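Side-chain contacts in ABC transporter, substrate binding protein (Aeropyrum pernix, PDB 3EAF), which probably binds a solute outside the cell and delivers it to an ABC transporter, and binds a magnesium ion: residues A[57-62]-A[152-157]; A[85-90]-A[100-105]; A[122-127]-A[230-235]; A[8-13]-A[69-74]. All blocks are in the same frame, centred on the assembly; numbering follows the deposited sequence.

Interaction 1: A[57-62]-A[152-157]; sequences YAYNPT and VAYSRS
At the edge of the Y59 ring, near its plane, lies V152 CG1, while the Y59 hydroxyl itself comes to the Y154 ring obliquely. Behind Y59 the ring of Y57 carries the backbone N of Y59 over the centre of one face, 3.6 Å above the plane, and has the carbonyl O of N60 at its edge. The contact spans the cleft of a two-lobed periplasmic binding protein: segment 57-62 follows strand 47-56 of one lobe, segment 152-157 follows strand 142-148 of the other. The two tyrosine side chains cross at about a right angle, and Y59 OH reaches to 3.3 Å from Y154 CB. V152 CG1, held anti to its own backbone N (chi1 177°), is turned toward the tyrosine and lies 4.0 Å from Y59 OH.

No direct hydrogen bond joins the segments; water 1 does so instead. It stands 2.8 Å from Y59 OH and accepts the N-H of Y154 at 3.0 Å. That N-H belongs to the first turn of helix 153-156, whose positive end would be expected to polarise the water. Y59 OH also bonds a glycerol, probably from the crystallisation liquor, and Y154 OH bonds N231 OD1. On the other lobe a type I' turn from Y57 to N60 presents Y59 to the cleft, and N60 then caps helix 61-74: its OD1 takes the N-H of T62 at 2.9 Å, with the donor in the carbonyl plane.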
loop_
_atom_site.group_PDB
_atom_site.type_symbol
_atom_site.label_atom_id
_atom_site.label_comp_id
_atom_site.label_asym_id
_atom_site.label_seq_id
_atom_site.Cartn_x
_atom_site.Cartn_y
_atom_site.Cartn_z
ATOM N N TYR A 57 -6.763 15.210 -4.150
ATOM C CA TYR A 57 -6.253 15.499 -5.494
ATOM C C TYR A 57 -6.844 14.595 -6.574
ATOM O O TYR A 57 -6.534 14.759 -7.766
ATOM C CB TYR A 57 -4.719 15.482 -5.513
ATOM C CG TYR A 57 -4.064 14.123 -5.689
ATOM C CD1 TYR A 57 -3.310 13.839 -6.832
ATOM C CD2 TYR A 57 -4.174 13.135 -4.715
ATOM C CE1 TYR A 57 -2.691 12.603 -7.003
ATOM C CE2 TYR A 57 -3.563 11.890 -4.872
ATOM C CZ TYR A 57 -2.817 11.636 -6.019
ATOM O OH TYR A 57 -2.199 10.417 -6.182
ATOM N N ALA A 58 -7.689 13.648 -6.150
ATOM C CA ALA A 58 -8.418 12.749 -7.055
ATOM C C ALA A 58 -7.543 11.985 -8.072
ATOM O O ALA A 58 -7.971 11.722 -9.201
ATOM C CB ALA A 58 -9.561 13.519 -7.772
ATOM N N TYR A 59 -6.322 11.641 -7.657
ATOM C CA TYR A 59 -5.349 10.889 -8.477
ATOM C C TYR A 59 -4.847 11.672 -9.694
ATOM O O TYR A 59 -4.172 11.120 -10.561
ATOM C CB TYR A 59 -5.923 9.532 -8.908
ATOM C CG TYR A 59 -4.916 8.407 -8.975
ATOM C CD1 TYR A 59 -4.269 7.956 -7.828
ATOM C CD2 TYR A 59 -4.626 7.774 -10.188
ATOM C CE1 TYR A 59 -3.350 6.903 -7.880
ATOM C CE2 TYR A 59 -3.710 6.731 -10.251
ATOM C CZ TYR A 59 -3.078 6.303 -9.096
ATOM O OH TYR A 59 -2.179 5.266 -9.169
ATOM N N ASN A 60 -5.192 12.955 -9.749
ATOM C CA ASN A 60 -4.811 13.850 -10.844
ATOM C C ASN A 60 -3.370 14.354 -10.642
ATOM O O ASN A 60 -3.086 15.036 -9.652
ATOM C CB ASN A 60 -5.809 15.020 -10.900
ATOM C CG ASN A 60 -5.555 15.975 -12.057
ATOM O OD1 ASN A 60 -4.407 16.258 -12.417
ATOM N ND2 ASN A 60 -6.636 16.506 -12.623
ATOM N N PRO A 61 -2.457 14.003 -11.569
ATOM C CA PRO A 61 -1.032 14.346 -11.443
ATOM C C PRO A 61 -0.708 15.840 -11.515
ATOM O O PRO A 61 0.293 16.274 -10.937
ATOM C CB PRO A 61 -0.379 13.605 -12.616
ATOM C CG PRO A 61 -1.472 13.335 -13.567
ATOM C CD PRO A 61 -2.733 13.220 -12.788
ATOM N N THR A 62 -1.532 16.611 -12.226
ATOM C CA THR A 62 -1.375 18.064 -12.281
ATOM C C THR A 62 -1.694 18.649 -10.910
ATOM O O THR A 62 -0.903 19.426 -10.355
ATOM C CB THR A 62 -2.296 18.692 -13.359
ATOM O OG1 THR A 62 -1.986 18.109 -14.632
ATOM C CG2 THR A 62 -2.095 20.228 -13.442
ATOM N N VAL A 152 -0.935 3.174 -16.469
ATOM C CA VAL A 152 -0.885 3.670 -15.103
ATOM C C VAL A 152 0.389 3.180 -14.413
ATOM O O VAL A 152 0.637 1.972 -14.343
ATOM C CB VAL A 152 -2.158 3.247 -14.334
ATOM C CG1 VAL A 152 -2.096 3.692 -12.878
ATOM C CG2 VAL A 152 -3.398 3.841 -15.015
ATOM N N ALA A 153 1.197 4.121 -13.920
ATOM C CA ALA A 153 2.478 3.792 -13.269
ATOM C C ALA A 153 2.325 2.774 -12.120
ATOM O O ALA A 153 3.150 1.863 -11.966
ATOM C CB ALA A 153 3.179 5.066 -12.781
ATOM N N TYR A 154 1.273 2.944 -11.319
ATOM C CA TYR A 154 0.921 2.002 -10.246
ATOM C C TYR A 154 0.675 0.581 -10.761
ATOM O O TYR A 154 1.246 -0.391 -10.245
ATOM C CB TYR A 154 -0.310 2.526 -9.486
ATOM C CG TYR A 154 -1.204 1.467 -8.860
ATOM C CD1 TYR A 154 -0.702 0.559 -7.909
ATOM C CD2 TYR A 154 -2.551 1.383 -9.203
ATOM C CE1 TYR A 154 -1.517 -0.413 -7.334
ATOM C CE2 TYR A 154 -3.383 0.412 -8.624
ATOM C CZ TYR A 154 -2.855 -0.475 -7.695
ATOM O OH TYR A 154 -3.656 -1.429 -7.126
ATOM N N SER A 155 -0.181 0.474 -11.776
ATOM C CA SER A 155 -0.564 -0.821 -12.348
ATOM C C SER A 155 0.618 -1.554 -12.979
ATOM O O SER A 155 0.651 -2.784 -12.993
ATOM C CB SER A 155 -1.666 -0.626 -13.388
ATOM O OG SER A 155 -2.771 0.044 -12.822
ATOM N N ARG A 156 1.574 -0.783 -13.492
ATOM C CA ARG A 156 2.770 -1.308 -14.155
ATOM C C ARG A 156 3.887 -1.708 -13.191
ATOM O O ARG A 156 4.767 -2.486 -13.553
ATOM C CB ARG A 156 3.365 -0.241 -15.082
ATOM C CG ARG A 156 2.617 0.067 -16.359
ATOM C CD ARG A 156 3.541 0.845 -17.322
ATOM N NE ARG A 156 3.971 2.144 -16.791
ATOM C CZ ARG A 156 3.410 3.316 -17.101
ATOM N NH1 ARG A 156 2.384 3.369 -17.947
ATOM N NH2 ARG A 156 3.882 4.445 -16.579
ATOM N N SER A 157 3.854 -1.168 -11.977
ATOM C CA SER A 157 5.058 -1.081 -11.131
ATOM C C SER A 157 5.843 -2.388 -10.922
ATOM O O SER A 157 7.062 -2.401 -11.139
ATOM C CB SER A 157 4.757 -0.387 -9.789
ATOM O OG SER A 157 5.946 -0.208 -9.031
HETATM O O HOH W 1 0.098 5.684 -10.729
#

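Interaction 2: A[85-90]-A[100-105]; sequences TADTEK and ITYISA
T88 lays its CG2 methyl obliquely against the Y102 ring, 3.6 Å from CE2, and the same methyl reaches 3.7 Å to S104 CB. A chi1 of -48° sets OG1 beside the backbone N and turns CG2, anti to that N, between two residues that project from the same side of strand 101-104. The hydroxyl, OG1, bonds back to the carbonyl O of G84 and takes a hydrogen from water 2 at 2.9 Å. The water ties the polar ends together: it also donates to D87 OD2 at 2.6 Å and stands 2.6 Å from Y102 OH, at the edge of the ring and in its plane. D87 OD1 is held by Y57 OH, so both carboxylate oxygens of this buried side chain have partners. S104 OG turns to the backbone O of S106. Replacing T88 with an alanine would probably open a gap between Y102 and S104 and leave water 2 with one acceptor fewer, so that Y102 OH is less firmly placed.

The contact closes the beta-alpha-beta unit of strand 79-82, helix 85-98 and strand 101-104. Helix segment 85-90 and strand 101-104 run nearly antiparallel, at 163°, with axes 10.3 Å apart; Y102 also packs on I80 of strand 79-82, and D87 on A64 of the adjacent helix 61-74.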
loop_
_atom_site.group_PDB
_atom_site.type_symbol
_atom_site.label_atom_id
_atom_site.label_comp_id
_atom_site.label_asym_id
_atom_site.label_seq_id
_atom_site.Cartn_x
_atom_site.Cartn_y
_atom_site.Cartn_z
ATOM N N THR A 85 1.343 6.309 -6.986
ATOM C CA THR A 85 2.681 5.953 -7.494
ATOM C C THR A 85 3.243 6.989 -8.471
ATOM O O THR A 85 4.387 7.435 -8.307
ATOM C CB THR A 85 2.707 4.539 -8.137
ATOM O OG1 THR A 85 2.606 3.554 -7.108
ATOM C CG2 THR A 85 4.011 4.298 -8.918
ATOM N N ALA A 86 2.447 7.365 -9.473
ATOM C CA ALA A 86 2.883 8.331 -10.486
ATOM C C ALA A 86 3.353 9.642 -9.857
ATOM O O ALA A 86 4.486 10.067 -10.087
ATOM C CB ALA A 86 1.776 8.594 -11.531
ATOM N N ASP A 87 2.495 10.272 -9.055
ATOM C CA ASP A 87 2.870 11.545 -8.432
ATOM C C ASP A 87 3.995 11.439 -7.393
ATOM O O ASP A 87 4.880 12.298 -7.359
ATOM C CB ASP A 87 1.661 12.334 -7.900
ATOM C CG ASP A 87 0.732 11.503 -7.035
ATOM O OD1 ASP A 87 -0.064 10.704 -7.580
ATOM O OD2 ASP A 87 0.758 11.694 -5.806
ATOM N N THR A 88 3.969 10.390 -6.565
ATOM C CA THR A 88 5.018 10.181 -5.561
ATOM C C THR A 88 6.383 10.019 -6.229
ATOM O O THR A 88 7.376 10.582 -5.749
ATOM C CB THR A 88 4.722 8.985 -4.609
ATOM O OG1 THR A 88 3.377 9.057 -4.124
ATOM C CG2 THR A 88 5.678 8.989 -3.421
ATOM N N GLU A 89 6.423 9.251 -7.325
ATOM C CA GLU A 89 7.640 9.068 -8.135
ATOM C C GLU A 89 8.120 10.366 -8.776
ATOM O O GLU A 89 9.313 10.699 -8.715
ATOM C CB GLU A 89 7.433 7.993 -9.215
ATOM C CG GLU A 89 7.635 6.555 -8.724
ATOM C CD GLU A 89 7.472 5.503 -9.817
ATOM O OE1 GLU A 89 7.394 5.884 -11.005
ATOM O OE2 GLU A 89 7.418 4.295 -9.480
ATOM N N LYS A 90 7.185 11.086 -9.393
ATOM C CA LYS A 90 7.468 12.366 -10.037
ATOM C C LYS A 90 8.076 13.365 -9.052
ATOM O O LYS A 90 9.016 14.090 -9.397
ATOM C CB LYS A 90 6.190 12.933 -10.669
ATOM C CG LYS A 90 6.311 14.337 -11.293
ATOM C CD LYS A 90 6.992 14.309 -12.662
ATOM C CE LYS A 90 6.841 15.656 -13.399
ATOM N NZ LYS A 90 5.538 15.779 -14.148
ATOM N N ILE A 100 11.699 17.199 2.521
ATOM C CA ILE A 100 10.379 16.889 3.078
ATOM C C ILE A 100 10.213 15.369 3.152
ATOM O O ILE A 100 10.279 14.681 2.122
ATOM C CB ILE A 100 9.242 17.523 2.220
ATOM C CG1 ILE A 100 9.354 19.057 2.228
ATOM C CG2 ILE A 100 7.852 17.060 2.701
ATOM C CD1 ILE A 100 8.332 19.788 1.339
ATOM N N THR A 101 10.034 14.844 4.367
ATOM C CA THR A 101 9.810 13.402 4.567
ATOM C C THR A 101 8.470 12.999 3.941
ATOM O O THR A 101 7.429 13.593 4.238
ATOM C CB THR A 101 9.863 13.005 6.069
ATOM O OG1 THR A 101 11.218 13.043 6.527
ATOM C CG2 THR A 101 9.319 11.591 6.289
ATOM N N TYR A 102 8.506 11.993 3.071
ATOM C CA TYR A 102 7.337 11.638 2.270
ATOM C C TYR A 102 6.969 10.181 2.507
ATOM O O TYR A 102 7.715 9.274 2.122
ATOM C CB TYR A 102 7.633 11.883 0.783
ATOM C CG TYR A 102 6.419 12.227 -0.056
ATOM C CD1 TYR A 102 6.161 13.543 -0.420
ATOM C CD2 TYR A 102 5.539 11.239 -0.488
ATOM C CE1 TYR A 102 5.053 13.876 -1.186
ATOM C CE2 TYR A 102 4.415 11.565 -1.261
ATOM C CZ TYR A 102 4.189 12.886 -1.604
ATOM O OH TYR A 102 3.095 13.229 -2.361
ATOM N N ILE A 103 5.826 9.969 3.158
ATOM C CA ILE A 103 5.337 8.633 3.468
ATOM C C ILE A 103 4.083 8.361 2.648
ATOM O O ILE A 103 3.047 9.020 2.827
ATOM C CB ILE A 103 5.048 8.447 4.981
ATOM C CG1 ILE A 103 6.299 8.778 5.809
ATOM C CG2 ILE A 103 4.562 7.011 5.253
ATOM C CD1 ILE A 103 6.065 8.944 7.314
ATOM N N SER A 104 4.175 7.375 1.758
ATOM C CA SER A 104 3.170 7.200 0.721
ATOM C C SER A 104 2.385 5.911 0.827
ATOM O O SER A 104 2.882 4.892 1.312
ATOM C CB SER A 104 3.822 7.295 -0.662
ATOM O OG SER A 104 4.877 6.354 -0.800
ATOM N N ALA A 105 1.143 5.979 0.367
ATOM C CA ALA A 105 0.354 4.801 0.070
ATOM C C ALA A 105 0.960 4.005 -1.087
ATOM O O ALA A 105 0.825 2.785 -1.133
ATOM C CB ALA A 105 -1.053 5.192 -0.251
HETATM O O HOH W 2 1.694 11.293 -3.421
#

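Interaction 3: A[122-127]-A[230-235]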
loop_
_atom_site.group_PDB
_atom_site.type_symbol
_atom_site.label_atom_id
_atom_site.label_comp_id
_atom_site.label_asym_id
_atom_site.label_seq_id
_atom_site.Cartn_x
_atom_site.Cartn_y
_atom_site.Cartn_z
ATOM N N PRO A 122 6.732 -3.788 2.376
ATOM C CA PRO A 122 7.657 -4.094 1.281
ATOM C C PRO A 122 7.212 -3.359 0.021
ATOM O O PRO A 122 6.047 -3.001 -0.098
ATOM C CB PRO A 122 7.501 -5.608 1.086
ATOM C CG PRO A 122 6.816 -6.115 2.331
ATOM C CD PRO A 122 5.965 -4.971 2.802
ATOM N N ASP A 123 8.127 -3.147 -0.915
ATOM C CA ASP A 123 7.755 -2.554 -2.189
ATOM C C ASP A 123 6.792 -3.486 -2.924
ATOM O O ASP A 123 6.726 -4.676 -2.615
ATOM C CB ASP A 123 8.998 -2.342 -3.035
ATOM C CG ASP A 123 9.663 -3.645 -3.386
ATOM O OD1 ASP A 123 9.438 -4.140 -4.506
ATOM O OD2 ASP A 123 10.365 -4.191 -2.518
ATOM N N TYR A 124 6.071 -2.944 -3.906
ATOM C CA TYR A 124 5.098 -3.693 -4.712
ATOM C C TYR A 124 5.625 -4.976 -5.359
ATOM O O TYR A 124 4.888 -5.948 -5.517
ATOM C CB TYR A 124 4.557 -2.804 -5.830
ATOM C CG TYR A 124 3.485 -1.813 -5.434
ATOM C CD1 TYR A 124 3.487 -0.529 -5.969
ATOM C CD2 TYR A 124 2.458 -2.163 -4.548
ATOM C CE1 TYR A 124 2.499 0.396 -5.637
ATOM C CE2 TYR A 124 1.458 -1.237 -4.204
ATOM C CZ TYR A 124 1.493 0.039 -4.755
ATOM O OH TYR A 124 0.527 0.965 -4.432
ATOM N N SER A 125 6.889 -4.960 -5.766
ATOM C CA SER A 125 7.483 -6.095 -6.476
ATOM C C SER A 125 7.754 -7.269 -5.525
ATOM O O SER A 125 7.356 -8.402 -5.807
ATOM C CB SER A 125 8.752 -5.655 -7.213
ATOM O OG SER A 125 8.500 -4.515 -8.023
ATOM N N THR A 126 8.409 -6.981 -4.398
ATOM C CA THR A 126 8.623 -7.951 -3.317
ATOM C C THR A 126 7.308 -8.517 -2.797
ATOM O O THR A 126 7.210 -9.719 -2.541
ATOM C CB THR A 126 9.382 -7.311 -2.140
ATOM O OG1 THR A 126 10.605 -6.736 -2.621
ATOM C CG2 THR A 126 9.687 -8.343 -1.056
ATOM N N GLN A 127 6.304 -7.649 -2.639
ATOM C CA GLN A 127 4.948 -8.081 -2.286
ATOM C C GLN A 127 4.393 -9.062 -3.326
ATOM O O GLN A 127 3.916 -10.147 -2.972
ATOM C CB GLN A 127 4.006 -6.871 -2.140
ATOM C CG GLN A 127 4.231 -6.049 -0.865
ATOM C CD GLN A 127 3.150 -5.002 -0.620
ATOM O OE1 GLN A 127 3.445 -3.826 -0.354
ATOM N NE2 GLN A 127 1.899 -5.425 -0.686
ATOM N N THR A 230 -4.364 -10.757 -6.168
ATOM C CA THR A 230 -4.310 -9.303 -6.348
ATOM C C THR A 230 -3.263 -8.665 -5.466
ATOM O O THR A 230 -2.951 -9.158 -4.375
ATOM C CB THR A 230 -5.664 -8.585 -6.065
ATOM O OG1 THR A 230 -5.846 -8.419 -4.652
ATOM C CG2 THR A 230 -6.847 -9.338 -6.668
ATOM N N ASN A 231 -2.744 -7.542 -5.941
ATOM C CA ASN A 231 -1.968 -6.650 -5.110
ATOM C C ASN A 231 -2.805 -6.154 -3.934
ATOM O O ASN A 231 -4.028 -6.320 -3.928
ATOM C CB ASN A 231 -1.443 -5.484 -5.936
ATOM C CG ASN A 231 -2.520 -4.495 -6.302
ATOM O OD1 ASN A 231 -2.573 -3.419 -5.732
ATOM N ND2 ASN A 231 -3.379 -4.847 -7.271
ATOM N N VAL A 232 -2.135 -5.551 -2.954
ATOM C CA VAL A 232 -2.765 -5.084 -1.707
ATOM C C VAL A 232 -4.005 -4.180 -1.894
ATOM O O VAL A 232 -4.972 -4.291 -1.136
ATOM C CB VAL A 232 -1.716 -4.439 -0.730
ATOM C CG1 VAL A 232 -0.982 -3.255 -1.386
ATOM C CG2 VAL A 232 -2.372 -4.025 0.598
ATOM N N TRP A 233 -3.972 -3.306 -2.903
ATOM C CA TRP A 233 -5.077 -2.370 -3.152
ATOM C C TRP A 233 -6.240 -2.992 -3.935
ATOM O O TRP A 233 -7.229 -2.314 -4.211
ATOM C CB TRP A 233 -4.578 -1.093 -3.851
ATOM C CG TRP A 233 -3.512 -0.345 -3.089
ATOM C CD1 TRP A 233 -2.182 -0.285 -3.391
ATOM C CD2 TRP A 233 -3.682 0.439 -1.896
ATOM N NE1 TRP A 233 -1.515 0.488 -2.472
ATOM C CE2 TRP A 233 -2.412 0.947 -1.543
ATOM C CE3 TRP A 233 -4.788 0.776 -1.101
ATOM C CZ2 TRP A 233 -2.213 1.760 -0.422
ATOM C CZ3 TRP A 233 -4.588 1.591 0.010
ATOM C CH2 TRP A 233 -3.311 2.073 0.337
ATOM N N GLY A 234 -6.129 -4.279 -4.274
ATOM C CA GLY A 234 -7.115 -4.945 -5.142
ATOM C C GLY A 234 -8.071 -5.884 -4.431
ATOM O O GLY A 234 -8.953 -6.480 -5.060
ATOM N N PHE A 235 -7.902 -5.995 -3.111
ATOM C CA PHE A 235 -8.584 -7.000 -2.302
ATOM C C PHE A 235 -8.706 -6.492 -0.872
ATOM O O PHE A 235 -7.726 -5.998 -0.303
ATOM C CB PHE A 235 -7.770 -8.292 -2.312
ATOM C CG PHE A 235 -8.491 -9.498 -1.740
ATOM C CD1 PHE A 235 -9.187 -10.362 -2.577
ATOM C CD2 PHE A 235 -8.427 -9.793 -0.371
ATOM C CE1 PHE A 235 -9.833 -11.491 -2.063
ATOM C CE2 PHE A 235 -9.073 -10.914 0.153
ATOM C CZ PHE A 235 -9.776 -11.765 -0.702
#
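The cleft-facing start of helix 124-139, where the chain passes from the first lobe of the binding protein into the second, meets the loop after strand 227-230. Y124 and W233 carry the contact. Y124 CG lies anti to the carbonyl carbon, beside the backbone N (chi1 -79°), which sends the phenol out to the indole. Their rings meet rim to rim with planes at 75°, and the indole NE1 approaches in the plane of the phenol to give a weak hydrogen bond to Y124 OH, 2.9 Å long but bent to 119°. Y124 CE2 also packs 3.8 Å from W233 CD1, and 4.2 Å from V232 CG1, which lies at the edge of the same ring. The Q127 side chain crosses that of V232 obliquely. With a phenylalanine in place of Y124, the W233 N-H would probably lose its acceptor here and the indole would be less firmly held in rotation.

Each backbone is braced by a side chain of its own segment. D123 is the N-cap of the helix: its OD1 takes the N-H of T126 at 3.0 Å from above the carboxylate plane, and its OD2 takes the T126 hydroxyl on the syn side. In the loop, N231 OD1 accepts from W233 N at 3.2 Å in an Asx turn, while its ND2 bonds the backbone O of C205 and of N207.

Helix 288-304 covers the loop, with Q292 against V232 and W233, and W83 of the first lobe meets the W233 ring edge-to-face. Behind the helix start, P122 and Q127 pack on V352 of strand 352-357.

Interaction 4: A[8-13]-A[69-74]; sequences GLLVDE and REFRDR
F71 has its CG anti to the carbonyl carbon (chi1 -73°), which sends the ring from helix 69-74 across to G8; a chi2 of -25° turns one face onto the glycine. G8 CA stands over the middle of that face, 3.6 Å from the ring centroid and only 9° off the normal, a CH-pi contact. A CB on residue 8 would point toward the helix and fall 2.6 Å from F71 CD2, so the strand can come this close because it has a glycine here. At the far end of the ring CZ lies 3.6 Å from the backbone N of L9. L10 CD1 comes in obliquely, 4.3 Å from F71 CE2.

Strand 8-11 and helix segment 69-74 run nearly antiparallel, with axes 9.5 Å apart. In the sheet, strand 3-11 lies between strands 47-56 and 79-82, which helix 61-74 connects, so the helix of this beta-alpha-beta crossover passes over it. I53 of strand 47-56 and V77 also touch F71.

The charged groups of the helix take other partners. R72 grips the D73 carboxylate side-on, NE to OD1 at 3.0 Å and NH2 to OD2 at 3.1 Å, and also pairs with D98; E70 pairs with R55 and, weakly, with R74. Across the contact there is no hydrogen bond or charge pair: the join rests on dispersion and the weak polarity of C-H over an aromatic face, and would be expected to depend on close fit.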
loop_
_atom_site.group_PDB
_atom_site.type_symbol
_atom_site.label_atom_id
_atom_site.label_comp_id
_atom_site.label_asym_id
_atom_site.label_seq_id
_atom_site.Cartn_x
_atom_site.Cartn_y
_atom_site.Cartn_z
ATOM N N GLY A 8 1.441 17.761 5.284
ATOM C CA GLY A 8 0.494 17.596 4.193
ATOM C C GLY A 8 -0.137 16.218 4.191
ATOM O O GLY A 8 0.505 15.224 4.534
ATOM N N LEU A 9 -1.412 16.165 3.824
ATOM C CA LEU A 9 -2.112 14.904 3.638
ATOM C C LEU A 9 -2.731 14.904 2.244
ATOM O O LEU A 9 -3.761 15.537 2.014
ATOM C CB LEU A 9 -3.181 14.697 4.725
ATOM C CG LEU A 9 -4.109 13.482 4.601
ATOM C CD1 LEU A 9 -3.327 12.176 4.549
ATOM C CD2 LEU A 9 -5.121 13.458 5.738
ATOM N N LEU A 10 -2.087 14.188 1.327
ATOM C CA LEU A 10 -2.542 14.093 -0.052
ATOM C C LEU A 10 -3.331 12.797 -0.244
ATOM O O LEU A 10 -2.796 11.704 -0.060
ATOM C CB LEU A 10 -1.337 14.148 -1.000
ATOM C CG LEU A 10 -1.588 14.400 -2.487
ATOM C CD1 LEU A 10 -1.846 15.879 -2.765
ATOM C CD2 LEU A 10 -0.396 13.898 -3.293
ATOM N N VAL A 11 -4.607 12.928 -0.587
ATOM C CA VAL A 11 -5.505 11.773 -0.673
ATOM C C VAL A 11 -6.319 11.742 -1.963
ATOM O O VAL A 11 -6.491 12.764 -2.631
ATOM C CB VAL A 11 -6.460 11.682 0.555
ATOM C CG1 VAL A 11 -5.670 11.410 1.837
ATOM C CG2 VAL A 11 -7.330 12.942 0.705
ATOM N N ASP A 12 -6.810 10.555 -2.314
ATOM C CA ASP A 12 -7.786 10.429 -3.385
ATOM C C ASP A 12 -9.132 10.028 -2.791
ATOM O O ASP A 12 -9.364 8.856 -2.495
ATOM C CB ASP A 12 -7.325 9.414 -4.438
ATOM C CG ASP A 12 -8.306 9.284 -5.591
ATOM O OD1 ASP A 12 -9.308 10.034 -5.612
ATOM O OD2 ASP A 12 -8.076 8.435 -6.480
ATOM N N GLU A 13 -10.013 11.008 -2.622
ATOM C CA GLU A 13 -11.338 10.765 -2.059
ATOM C C GLU A 13 -12.453 10.702 -3.101
ATOM O O GLU A 13 -13.555 10.234 -2.807
ATOM C CB GLU A 13 -11.668 11.836 -1.019
ATOM C CG GLU A 13 -10.834 11.738 0.249
ATOM C CD GLU A 13 -11.213 12.784 1.277
ATOM O OE1 GLU A 13 -11.670 13.879 0.878
ATOM O OE2 GLU A 13 -11.051 12.514 2.490
ATOM N N ARG A 69 3.324 22.130 -4.140
ATOM C CA ARG A 69 3.840 23.491 -4.070
ATOM C C ARG A 69 3.143 24.288 -2.957
ATOM O O ARG A 69 3.804 25.003 -2.221
ATOM C CB ARG A 69 3.768 24.193 -5.433
ATOM C CG ARG A 69 4.743 23.602 -6.471
ATOM C CD ARG A 69 4.855 24.442 -7.750
ATOM N NE ARG A 69 3.577 24.571 -8.456
ATOM C CZ ARG A 69 3.136 23.729 -9.391
ATOM N NH1 ARG A 69 3.860 22.671 -9.756
ATOM N NH2 ARG A 69 1.960 23.944 -9.966
ATOM N N GLU A 70 1.828 24.113 -2.815
ATOM C CA GLU A 70 1.064 24.709 -1.714
ATOM C C GLU A 70 1.554 24.238 -0.339
ATOM O O GLU A 70 1.787 25.058 0.552
ATOM C CB GLU A 70 -0.440 24.425 -1.859
ATOM C CG GLU A 70 -1.285 25.020 -0.724
ATOM C CD GLU A 70 -2.788 24.805 -0.883
ATOM O OE1 GLU A 70 -3.211 23.757 -1.416
ATOM O OE2 GLU A 70 -3.558 25.685 -0.444
ATOM N N PHE A 71 1.695 22.923 -0.164
ATOM C CA PHE A 71 2.232 22.364 1.081
ATOM C C PHE A 71 3.576 23.009 1.436
ATOM O O PHE A 71 3.778 23.445 2.569
ATOM C CB PHE A 71 2.419 20.838 0.986
ATOM C CG PHE A 71 1.137 20.040 1.013
ATOM C CD1 PHE A 71 -0.016 20.534 1.614
ATOM C CD2 PHE A 71 1.107 18.755 0.468
ATOM C CE1 PHE A 71 -1.187 19.768 1.645
ATOM C CE2 PHE A 71 -0.053 17.986 0.490
ATOM C CZ PHE A 71 -1.205 18.493 1.079
ATOM N N ARG A 72 4.487 23.064 0.464
ATOM C CA ARG A 72 5.843 23.577 0.689
ATOM C C ARG A 72 5.886 25.099 0.864
ATOM O O ARG A 72 6.475 25.605 1.823
ATOM C CB ARG A 72 6.776 23.172 -0.461
ATOM C CG ARG A 72 8.216 23.668 -0.302
ATOM C CD ARG A 72 9.013 23.511 -1.589
ATOM N NE ARG A 72 8.507 24.366 -2.658
ATOM C CZ ARG A 72 8.649 24.127 -3.960
ATOM N NH1 ARG A 72 9.284 23.043 -4.393
ATOM N NH2 ARG A 72 8.140 24.976 -4.834
ATOM N N ASP A 73 5.270 25.817 -0.075
ATOM C CA ASP A 73 5.442 27.268 -0.170
ATOM C C ASP A 73 4.524 28.045 0.760
ATOM O O ASP A 73 4.955 29.014 1.387
ATOM C CB ASP A 73 5.286 27.747 -1.620
ATOM C CG ASP A 73 6.428 27.290 -2.515
ATOM O OD1 ASP A 73 7.555 27.085 -2.010
ATOM O OD2 ASP A 73 6.203 27.143 -3.732
ATOM N N ARG A 74 3.268 27.612 0.851
ATOM C CA ARG A 74 2.309 28.227 1.757
ATOM C C ARG A 74 2.480 27.733 3.199
ATOM O O ARG A 74 2.555 28.539 4.121
ATOM C CB ARG A 74 0.872 28.000 1.267
ATOM C CG ARG A 74 -0.181 28.563 2.185
ATOM C CD ARG A 74 -1.568 28.428 1.608
ATOM N NE ARG A 74 -2.589 28.803 2.587
ATOM C CZ ARG A 74 -3.900 28.725 2.372
ATOM N NH1 ARG A 74 -4.360 28.282 1.210
ATOM N NH2 ARG A 74 -4.751 29.087 3.316
#

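Interactions 2 and 4 are buried layers of the first lobe, each laying a helix against a strand of the same sheet; interaction 4 is apolar, with no hydrogen bond across it, whereas interaction 2 has a water among its polar ends. Interaction 3 is buried too, but near the cleft on the second lobe, and joins a helix start to a loop with aromatic rims and a weak bond. Interaction 1, partly buried, bridges the lobes by tyrosine packing and a shared water. It touches all three others: Y57 reaches interactions 2 and 4, and Y154 reaches interaction 3. Interaction 2 also packs directly on interactions 3 and 4, while interactions 3 and 4 do not touch.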